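NAD-dependent aldehyde dehydrogenase (Sinorhizobium meliloti, PDB 3U4J) probably oxidises aldehydes to carboxylic acids with NAD or NADP as electron acceptor; it forms a tetramer and binds calcium in the crystal. Local coordinates at residues Ala287-Ile292 against Asp318-Arg323; Leu311-Ile316 against Leu411-Ala416; Ser365-Leu370 against Pro394-Ala399; Thr387-Val392 against Gly405-Thr410. All blocks are in the same frame, centred on the assembly; numbering follows the deposited sequence.

Contact 1 (Ala287-Ile292 against Asp318-Arg323)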
# COMPACT_ATOMS: atom_id res chain seq x y z
N ALA A 287 -23.19 29.32 0.82
CA ALA A 287 -22.06 28.57 0.29
C ALA A 287 -22.43 27.79 -0.98
O ALA A 287 -21.68 27.80 -1.96
CB ALA A 287 -21.50 27.64 1.35
N ALA A 288 -23.58 27.12 -0.94
CA ALA A 288 -24.08 26.35 -2.07
C ALA A 288 -24.30 27.26 -3.28
O ALA A 288 -23.92 26.92 -4.40
CB ALA A 288 -25.35 25.59 -1.70
N ALA A 289 -24.90 28.43 -3.06
CA ALA A 289 -25.17 29.39 -4.15
C ALA A 289 -23.87 29.84 -4.85
O ALA A 289 -23.80 29.87 -6.07
CB ALA A 289 -25.94 30.60 -3.61
N ASP A 290 -22.84 30.15 -4.06
CA ASP A 290 -21.53 30.56 -4.57
C ASP A 290 -20.88 29.41 -5.33
O ASP A 290 -20.31 29.60 -6.41
CB ASP A 290 -20.68 31.03 -3.37
CG ASP A 290 -19.27 31.39 -3.77
OD1 ASP A 290 -18.37 30.53 -3.64
OD2 ASP A 290 -19.05 32.55 -4.21
N GLY A 291 -20.97 28.20 -4.77
CA GLY A 291 -20.42 27.01 -5.40
C GLY A 291 -21.12 26.64 -6.71
O GLY A 291 -20.49 26.11 -7.63
N ILE A 292 -22.43 26.91 -6.79
CA ILE A 292 -23.15 26.71 -8.05
C ILE A 292 -22.63 27.67 -9.14
O ILE A 292 -22.34 27.24 -10.26
CB ILE A 292 -24.71 26.84 -7.88
CG1 ILE A 292 -25.27 25.79 -6.90
CG2 ILE A 292 -25.39 26.72 -9.23
CD1 ILE A 292 -24.94 24.32 -7.27
N ASP A 318 -36.24 28.23 -4.56
CA ASP A 318 -36.38 29.68 -4.74
C ASP A 318 -35.31 30.44 -3.98
O ASP A 318 -34.74 31.39 -4.50
CB ASP A 318 -37.78 30.16 -4.33
CG ASP A 318 -38.87 29.67 -5.28
OD1 ASP A 318 -38.61 29.52 -6.48
OD2 ASP A 318 -40.00 29.44 -4.81
N ALA A 319 -35.00 30.00 -2.76
CA ALA A 319 -33.98 30.71 -1.99
C ALA A 319 -32.60 30.60 -2.65
O ALA A 319 -31.81 31.55 -2.61
CB ALA A 319 -33.94 30.21 -0.54
N LEU A 320 -32.33 29.45 -3.28
CA LEU A 320 -31.02 29.20 -3.88
C LEU A 320 -30.91 30.00 -5.17
O LEU A 320 -29.92 30.68 -5.38
CB LEU A 320 -30.78 27.71 -4.14
CG LEU A 320 -29.38 27.34 -4.66
CD1 LEU A 320 -28.35 27.36 -3.51
CD2 LEU A 320 -29.43 25.97 -5.27
N MSE A 321 -31.94 29.93 -6.01
CA MSE A 321 -32.01 30.68 -7.27
C MSE A 321 -31.83 32.18 -7.08
O MSE A 321 -31.06 32.81 -7.81
CB MSE A 321 -33.34 30.39 -8.00
CG MSE A 321 -33.40 30.88 -9.44
SE MSE A 321 -31.89 30.16 -10.55
CE MSE A 321 -32.54 28.33 -10.82
N GLU A 322 -32.52 32.75 -6.09
CA GLU A 322 -32.39 34.19 -5.75
C GLU A 322 -30.92 34.57 -5.44
O GLU A 322 -30.43 35.62 -5.87
CB GLU A 322 -33.30 34.47 -4.55
CG GLU A 322 -33.66 35.91 -4.27
CD GLU A 322 -34.67 36.01 -3.11
OE1 GLU A 322 -35.80 35.45 -3.23
OE2 GLU A 322 -34.34 36.64 -2.07
N ARG A 323 -30.23 33.72 -4.70
CA ARG A 323 -28.82 33.97 -4.36
C ARG A 323 -27.90 33.77 -5.58
O ARG A 323 -26.99 34.58 -5.82
CB ARG A 323 -28.40 33.08 -3.18
CG ARG A 323 -28.80 33.70 -1.84
CD ARG A 323 -28.93 32.72 -0.67
NE ARG A 323 -29.97 33.26 0.21
CZ ARG A 323 -30.24 32.85 1.45
NH1 ARG A 323 -29.55 31.88 2.01
NH2 ARG A 323 -31.22 33.45 2.13

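Contact 2 (Leu311-Ile316 against Leu411-Ala416)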
# COMPACT_ATOMS: atom_id res chain seq x y z
N LEU A 311 -29.21 20.20 -9.55
CA LEU A 311 -30.35 19.40 -9.08
C LEU A 311 -30.64 19.91 -7.68
O LEU A 311 -29.83 19.72 -6.77
CB LEU A 311 -30.04 17.90 -9.07
CG LEU A 311 -29.55 17.23 -10.35
CD1 LEU A 311 -29.30 15.74 -10.15
CD2 LEU A 311 -30.50 17.41 -11.49
N VAL A 312 -31.77 20.60 -7.51
CA VAL A 312 -32.05 21.30 -6.27
C VAL A 312 -33.33 20.77 -5.63
O VAL A 312 -34.33 20.51 -6.31
CB VAL A 312 -32.04 22.85 -6.46
CG1 VAL A 312 -33.05 23.31 -7.55
CG2 VAL A 312 -32.27 23.58 -5.13
N GLN A 313 -33.27 20.54 -4.31
CA GLN A 313 -34.42 20.05 -3.57
C GLN A 313 -35.50 21.13 -3.57
O GLN A 313 -35.21 22.33 -3.42
CB GLN A 313 -34.04 19.61 -2.15
CG GLN A 313 -35.04 18.60 -1.54
CD GLN A 313 -34.46 17.78 -0.40
OE1 GLN A 313 -34.83 16.60 -0.22
NE2 GLN A 313 -33.55 18.38 0.38
N GLU A 314 -36.74 20.69 -3.76
CA GLU A 314 -37.88 21.58 -3.99
C GLU A 314 -37.98 22.73 -3.01
O GLU A 314 -38.12 23.89 -3.43
CB GLU A 314 -39.18 20.78 -3.94
CG GLU A 314 -39.46 20.10 -5.23
CD GLU A 314 -40.81 19.40 -5.23
OE1 GLU A 314 -41.18 18.92 -6.31
OE2 GLU A 314 -41.48 19.34 -4.17
N GLY A 315 -37.86 22.42 -1.73
CA GLY A 315 -38.01 23.40 -0.66
C GLY A 315 -37.08 24.60 -0.69
O GLY A 315 -37.41 25.66 -0.17
N ILE A 316 -35.91 24.44 -1.30
CA ILE A 316 -34.94 25.54 -1.28
C ILE A 316 -34.65 26.09 -2.65
O ILE A 316 -33.77 26.93 -2.80
CB ILE A 316 -33.61 25.14 -0.61
CG1 ILE A 316 -33.00 23.96 -1.36
CG2 ILE A 316 -33.83 24.87 0.87
CD1 ILE A 316 -31.51 23.97 -1.39
N LEU A 411 -32.85 21.58 -12.54
CA LEU A 411 -33.94 20.62 -12.36
C LEU A 411 -34.18 20.47 -10.85
O LEU A 411 -33.24 20.62 -10.05
CB LEU A 411 -33.56 19.26 -12.96
CG LEU A 411 -33.20 19.08 -14.44
CD1 LEU A 411 -31.71 19.38 -14.75
CD2 LEU A 411 -33.57 17.67 -14.88
N THR A 412 -35.41 20.18 -10.44
CA THR A 412 -35.72 20.04 -9.02
C THR A 412 -35.95 18.57 -8.68
O THR A 412 -36.24 17.76 -9.57
CB THR A 412 -37.00 20.86 -8.57
OG1 THR A 412 -38.13 20.41 -9.31
CG2 THR A 412 -36.83 22.35 -8.82
N PHE A 413 -35.84 18.21 -7.41
CA PHE A 413 -36.14 16.86 -6.97
C PHE A 413 -36.75 16.95 -5.58
O PHE A 413 -36.61 17.96 -4.90
CB PHE A 413 -34.88 15.98 -6.95
CG PHE A 413 -33.88 16.39 -5.88
CD1 PHE A 413 -33.96 15.85 -4.61
CD2 PHE A 413 -32.87 17.31 -6.16
CE1 PHE A 413 -33.05 16.21 -3.61
CE2 PHE A 413 -31.96 17.69 -5.18
CZ PHE A 413 -32.05 17.14 -3.89
N LYS A 414 -37.42 15.89 -5.16
CA LYS A 414 -37.99 15.84 -3.81
C LYS A 414 -37.16 15.00 -2.84
O LYS A 414 -36.99 15.40 -1.69
CB LYS A 414 -39.44 15.36 -3.87
CG LYS A 414 -40.28 15.65 -2.61
CD LYS A 414 -41.69 16.22 -2.99
CE LYS A 414 -42.25 15.54 -4.27
NZ LYS A 414 -42.84 16.52 -5.25
N THR A 415 -36.64 13.85 -3.29
CA THR A 415 -35.95 12.92 -2.35
C THR A 415 -34.51 12.62 -2.74
O THR A 415 -34.15 12.72 -3.90
CB THR A 415 -36.69 11.56 -2.26
OG1 THR A 415 -36.54 10.88 -3.51
CG2 THR A 415 -38.18 11.75 -1.94
N ALA A 416 -33.69 12.21 -1.78
CA ALA A 416 -32.33 11.80 -2.13
C ALA A 416 -32.34 10.69 -3.20
O ALA A 416 -31.56 10.76 -4.16
CB ALA A 416 -31.54 11.40 -0.91

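Contact 3 (Ser365-Leu370 against Pro394-Ala399)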
# COMPACT_ATOMS: atom_id res chain seq x y z
N SER A 365 -37.07 23.80 -26.58
CA SER A 365 -37.51 22.68 -25.76
C SER A 365 -38.54 23.12 -24.72
O SER A 365 -39.21 22.30 -24.15
CB SER A 365 -36.31 22.02 -25.03
OG SER A 365 -35.41 21.38 -25.91
N GLY A 366 -38.62 24.42 -24.45
CA GLY A 366 -39.56 24.95 -23.44
C GLY A 366 -38.95 25.24 -22.08
O GLY A 366 -39.67 25.45 -21.12
N ALA A 367 -37.62 25.24 -21.99
CA ALA A 367 -36.95 25.55 -20.74
C ALA A 367 -37.06 27.05 -20.49
O ALA A 367 -37.12 27.83 -21.42
CB ALA A 367 -35.50 25.11 -20.79
N GLU A 368 -37.05 27.46 -19.23
CA GLU A 368 -37.26 28.87 -18.94
C GLU A 368 -35.92 29.60 -18.80
O GLU A 368 -35.14 29.30 -17.88
CB GLU A 368 -38.11 29.00 -17.68
CG GLU A 368 -38.47 30.42 -17.26
CD GLU A 368 -38.95 30.46 -15.81
OE1 GLU A 368 -39.40 31.53 -15.34
OE2 GLU A 368 -38.85 29.43 -15.12
N LEU A 369 -35.66 30.54 -19.71
CA LEU A 369 -34.41 31.30 -19.72
C LEU A 369 -34.52 32.35 -18.63
O LEU A 369 -35.35 33.26 -18.74
CB LEU A 369 -34.22 32.02 -21.05
CG LEU A 369 -32.83 32.17 -21.70
CD1 LEU A 369 -32.71 33.43 -22.61
CD2 LEU A 369 -31.64 32.06 -20.75
N LEU A 370 -33.66 32.27 -17.62
CA LEU A 370 -33.71 33.23 -16.52
C LEU A 370 -32.69 34.36 -16.66
O LEU A 370 -32.86 35.43 -16.08
CB LEU A 370 -33.53 32.53 -15.18
CG LEU A 370 -34.58 31.49 -14.76
CD1 LEU A 370 -34.26 30.95 -13.35
CD2 LEU A 370 -35.99 32.10 -14.80
N PRO A 394 -35.21 16.00 -17.91
CA PRO A 394 -34.03 15.23 -18.35
C PRO A 394 -34.03 14.73 -19.80
O PRO A 394 -33.00 14.28 -20.28
CB PRO A 394 -33.94 14.06 -17.36
CG PRO A 394 -35.20 14.04 -16.64
CD PRO A 394 -35.89 15.37 -16.76
N ASP A 395 -35.16 14.85 -20.51
CA ASP A 395 -35.21 14.50 -21.93
C ASP A 395 -34.65 15.60 -22.85
O ASP A 395 -34.45 15.36 -24.04
CB ASP A 395 -36.67 14.22 -22.34
CG ASP A 395 -37.58 15.40 -22.05
OD1 ASP A 395 -37.53 15.95 -20.92
OD2 ASP A 395 -38.33 15.80 -22.96
N MSE A 396 -34.42 16.80 -22.32
CA MSE A 396 -33.99 17.90 -23.17
C MSE A 396 -32.52 17.78 -23.51
O MSE A 396 -31.71 17.40 -22.66
CB MSE A 396 -34.24 19.27 -22.51
CG MSE A 396 -35.71 19.58 -22.25
SE MSE A 396 -35.83 21.29 -21.32
CE MSE A 396 -37.78 21.40 -21.00
N SER A 397 -32.17 18.13 -24.74
CA SER A 397 -30.77 18.15 -25.16
C SER A 397 -29.88 18.96 -24.20
O SER A 397 -28.74 18.57 -23.97
CB SER A 397 -30.64 18.65 -26.60
OG SER A 397 -30.89 20.04 -26.67
N ILE A 398 -30.39 20.06 -23.62
CA ILE A 398 -29.56 20.83 -22.67
C ILE A 398 -29.34 20.15 -21.30
O ILE A 398 -28.40 20.52 -20.57
CB ILE A 398 -30.03 22.29 -22.46
CG1 ILE A 398 -31.42 22.35 -21.81
CG2 ILE A 398 -29.93 23.10 -23.78
CD1 ILE A 398 -31.67 23.65 -21.06
N ALA A 399 -30.19 19.19 -20.94
CA ALA A 399 -29.93 18.36 -19.76
C ALA A 399 -28.92 17.27 -20.08
O ALA A 399 -28.21 16.81 -19.21
CB ALA A 399 -31.22 17.73 -19.22
O HOH W 1 -32.73 21.37 -25.17

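Contact 4 (Thr387-Val392 against Gly405-Thr410)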
# COMPACT_ATOMS: atom_id res chain seq x y z
N THR A 387 -25.41 32.35 -18.26
CA THR A 387 -26.73 31.87 -18.66
C THR A 387 -27.28 30.83 -17.70
O THR A 387 -26.57 29.89 -17.31
CB THR A 387 -26.66 31.29 -20.11
OG1 THR A 387 -26.17 32.32 -21.00
CG2 THR A 387 -28.05 30.76 -20.58
N VAL A 388 -28.55 31.00 -17.33
CA VAL A 388 -29.24 30.05 -16.45
C VAL A 388 -30.61 29.65 -17.03
O VAL A 388 -31.41 30.52 -17.41
CB VAL A 388 -29.45 30.64 -15.04
CG1 VAL A 388 -30.24 29.65 -14.17
CG2 VAL A 388 -28.12 31.01 -14.40
N PHE A 389 -30.85 28.34 -17.13
CA PHE A 389 -32.17 27.79 -17.48
C PHE A 389 -32.83 27.14 -16.26
O PHE A 389 -32.16 26.44 -15.48
CB PHE A 389 -32.07 26.74 -18.56
CG PHE A 389 -31.88 27.28 -19.94
CD1 PHE A 389 -32.96 27.82 -20.66
CD2 PHE A 389 -30.63 27.18 -20.57
CE1 PHE A 389 -32.80 28.29 -22.00
CE2 PHE A 389 -30.44 27.65 -21.89
CZ PHE A 389 -31.54 28.21 -22.61
N ALA A 390 -34.13 27.38 -16.11
CA ALA A 390 -34.92 26.73 -15.08
C ALA A 390 -35.93 25.83 -15.77
O ALA A 390 -36.12 25.93 -16.99
CB ALA A 390 -35.62 27.77 -14.24
N GLY A 391 -36.57 24.94 -15.01
CA GLY A 391 -37.62 24.08 -15.59
C GLY A 391 -37.08 23.07 -16.58
O GLY A 391 -37.78 22.63 -17.50
N VAL A 392 -35.83 22.67 -16.40
CA VAL A 392 -35.23 21.73 -17.33
C VAL A 392 -35.68 20.32 -16.93
O VAL A 392 -35.78 19.99 -15.75
CB VAL A 392 -33.70 21.88 -17.39
CG1 VAL A 392 -33.12 20.95 -18.45
CG2 VAL A 392 -33.33 23.35 -17.71
N GLY A 405 -20.07 25.77 -22.18
CA GLY A 405 -20.15 27.24 -22.08
C GLY A 405 -20.78 27.59 -20.73
O GLY A 405 -21.11 26.70 -19.96
N PRO A 406 -20.96 28.89 -20.43
CA PRO A 406 -21.44 29.26 -19.10
C PRO A 406 -22.96 29.15 -18.98
O PRO A 406 -23.64 30.16 -18.75
CB PRO A 406 -20.99 30.72 -18.96
CG PRO A 406 -20.96 31.24 -20.37
CD PRO A 406 -20.72 30.07 -21.29
N VAL A 407 -23.47 27.94 -19.17
CA VAL A 407 -24.89 27.69 -19.28
C VAL A 407 -25.30 26.62 -18.27
O VAL A 407 -24.91 25.45 -18.40
CB VAL A 407 -25.24 27.18 -20.70
CG1 VAL A 407 -26.80 26.81 -20.81
CG2 VAL A 407 -24.79 28.18 -21.76
N LEU A 408 -26.08 27.02 -17.27
CA LEU A 408 -26.61 26.10 -16.26
C LEU A 408 -28.01 25.60 -16.57
O LEU A 408 -28.88 26.39 -16.96
CB LEU A 408 -26.66 26.82 -14.93
CG LEU A 408 -27.03 26.01 -13.68
CD1 LEU A 408 -25.96 24.94 -13.36
CD2 LEU A 408 -27.21 26.98 -12.52
N SER A 409 -28.22 24.29 -16.39
CA SER A 409 -29.54 23.68 -16.46
C SER A 409 -29.98 23.27 -15.05
O SER A 409 -29.28 22.51 -14.36
CB SER A 409 -29.54 22.45 -17.36
OG SER A 409 -29.33 22.84 -18.71
N THR A 410 -31.13 23.82 -14.64
CA THR A 410 -31.69 23.56 -13.31
C THR A 410 -32.89 22.61 -13.38
O THR A 410 -33.81 22.80 -14.21
CB THR A 410 -32.10 24.88 -12.60
OG1 THR A 410 -31.02 25.81 -12.69
CG2 THR A 410 -32.44 24.65 -11.12

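Contact 1 (Ala287-Ile292 against Asp318-Arg323)
Leu320 of helix 317-330 lays its CD1 methyl on Ala288 and Ala289 of helix 285-297, joining two helices that pack on the alpha/beta sheet containing strands 275-279 and 307-313. That methyl meets backbone as much as side chain: Leu320 CD1 lies 3.6 Å from Ala289 N and 3.9 Å from Ala288 CB. Its reach comes from chi1 of -175°, which sets CG opposite the backbone N and swings the branched end across to the partner helix. The other branch makes a looser touch, with Leu320 CD2 at 4.5 Å from Ile292 CG1. About one turn after Leu320, Arg323 CB abuts Ala289 CB at 3.5 Å. The rest of the arginine chain leaves the 287-292 segment, and NH1 makes a weak, long ion pair with Asp286 OD2, earlier on the same partner helix. The short alanine side chains fit an axis separation of 9.0 Å at a crossing angle of -54°.

Beneath this first shell, Leu320 and Ile292 both rest on Val279 and Leu310, so the pair of helices is seated on the strands as well as on each other. Leu285, earlier on helix 285-297, adds a further surface for Leu320 and Arg323. The side of that helix turned from the contact faces a second subunit, where Asp290 OD1 accepts from Trp504 N and Asp290 OD2 from Phe505 N of that neighbouring chain.

Contact 2 (Leu311-Ile316 against Leu411-Ala416)
Phe413 is turned with CG between its own backbone N and carbonyl carbon (chi1 68°), the crowded position, and this folds the ring back over Gln313 of the neighbouring strand. Strands 307-313 and 407-413 run parallel here, at the end of their pairing in the alpha/beta sheet, with Leu311, Val312 and Gln313 opposite Leu411, Thr412 and Phe413. One face of the ring takes Gln313 CA, offset toward the rim, while the ring edge meets the backbone, Phe413 CE2 lying 3.3 Å from Leu311 O. Gln313 CB adds a contact of 3.6 Å to Phe413 CZ, and Phe280 meets the same phenylalanine edge to face. With an alanine in place of Phe413, the space over Gln313 CA and CB would probably be left as a gap and Phe280 would lose its edge-to-face mate. On the same side of the sheet, Leu311 and Leu411 lie side by side, pointing alike, with Leu311 CD2 at 3.9 Å from Leu411 CB.

Backbone bonds alternate between the strands: Val312 N to Leu411 O (2.9 Å), Phe413 N to Val312 O (3.0 Å) and Glu314 N to Phe413 O (3.0 Å). Thr415 then supplies the N-cap of helix 416-424, its OG1 bonded to Glu418 N. At the solvent-exposed end of the pairing, an extended Glu314 is met by a Lys414 chain bent at three torsions. In that salt bridge Lys414 NZ reaches Glu314 OE1 at 3.1 Å on the syn side, 31° out of the carboxylate plane.

Contact 3 (Ser365-Leu370 against Pro394-Ala399)
Ser365 OG and Ile398 N share one bridging water, which lies 2.8 Å from Ser365 OG and accepts from Ile398 N at 3.1 Å. The serine hydroxyl is also hydrogen-bonded to Ala361 O in the preceding helix, so the water ties the end of helix 349-364 to the first turn of helix 397-400. Beside this polar link runs the side chain of Met396, modelled as selenomethionine and sitting at the N-cap position of that short helix. Its chain is extended beyond CG (chi2 177°, chi3 -176°), which draws it along the turn Ser365-Ala367 so that successive atoms find successive partners. Met396 CG lies 3.7 Å from Ser365 CB, and Met396 SE is 3.9 Å from Ala367 CB. The terminal methyl arrives over the backbone, with Met396 CE at 3.6 Å from Ser365 O. Gly366, at a phi of 99°, makes the Schellman motif that ends helix 349-364 and turns the chain past this methyl. Ala367 CB then faces Ile398 CD1 at 4.1 Å, closing the apolar part of the contact.

Ala367 and Ile398 both pack on Phe389 of strand 383-390, while Ile398 O accepts from Ser409 OG and Lys274 NZ. The contact thus joins the turn between helix 349-364 and strand 368-371 to the start of helix 397-400, beside strand 383-390, which pairs antiparallel with 368-371.

Contact 4 (Thr387-Val392 against Gly405-Thr410)
A beta-alpha-beta unit closes here: strand 383-390 leads through helix 397-400 into strand 407-413, and Thr387-Val392 lies parallel beside Gly405-Thr410. The backbone bonds run from Thr387 N to the carbonyl O of Pro406, a residue at the centre of an inverse gamma turn, through Leu408 N to Thr387 O and Phe389 N to Leu408 O (2.8 Å). Phe389 O is gripped twice, by Thr410 N at 2.9 Å and by Thr410 OG1 at 3.1 Å, the two donors coming from opposite faces of its carbonyl plane. The hydroxyl reaches it because chi1 of -49° sets OG1 beside the backbone N. A valine in place of Thr410 has no hydroxyl, and Phe389 O would probably be held from one face of its plane alone, by the backbone N. Past the strand end, Val392 N binds Thr410 O at 3.0 Å, and Val392 CG2 packs on Ser409 CB at 3.9 Å.

On the face shared by Thr387, Phe389 and Val407, Val407 CG1 touches the edge of the Phe389 ring, 3.9 Å from Phe389 CD2, beside helix 349-364. Val388 and Leu408 project from the other face toward helices 285-297 and 317-330. Helices on both faces of parallel strands are typical of a three-layer alpha/beta sandwich.

Contacts 2 and 4 share strand 407-413, which pairs with 307-313 in one and 383-390 in the other; their centres are about 15 Å apart. Contact 1 lies over one face of this sheet, about 13 Å from each by centres: Leu320 CD2 touches Val312 CG2 of contact 2 at 3.7 Å, and Ile292 CG2 touches Leu408 CD2 of contact 4 at 3.8 Å. Contact 3 is nearest to contact 4, about 8 Å between centres, where Glu368 O and Ala390 N lie 2.8 Å apart, a probable hydrogen bond. All four lie away from the calcium site at Leu17 and Glu50, within the body of the aldehyde dehydrogenase fold.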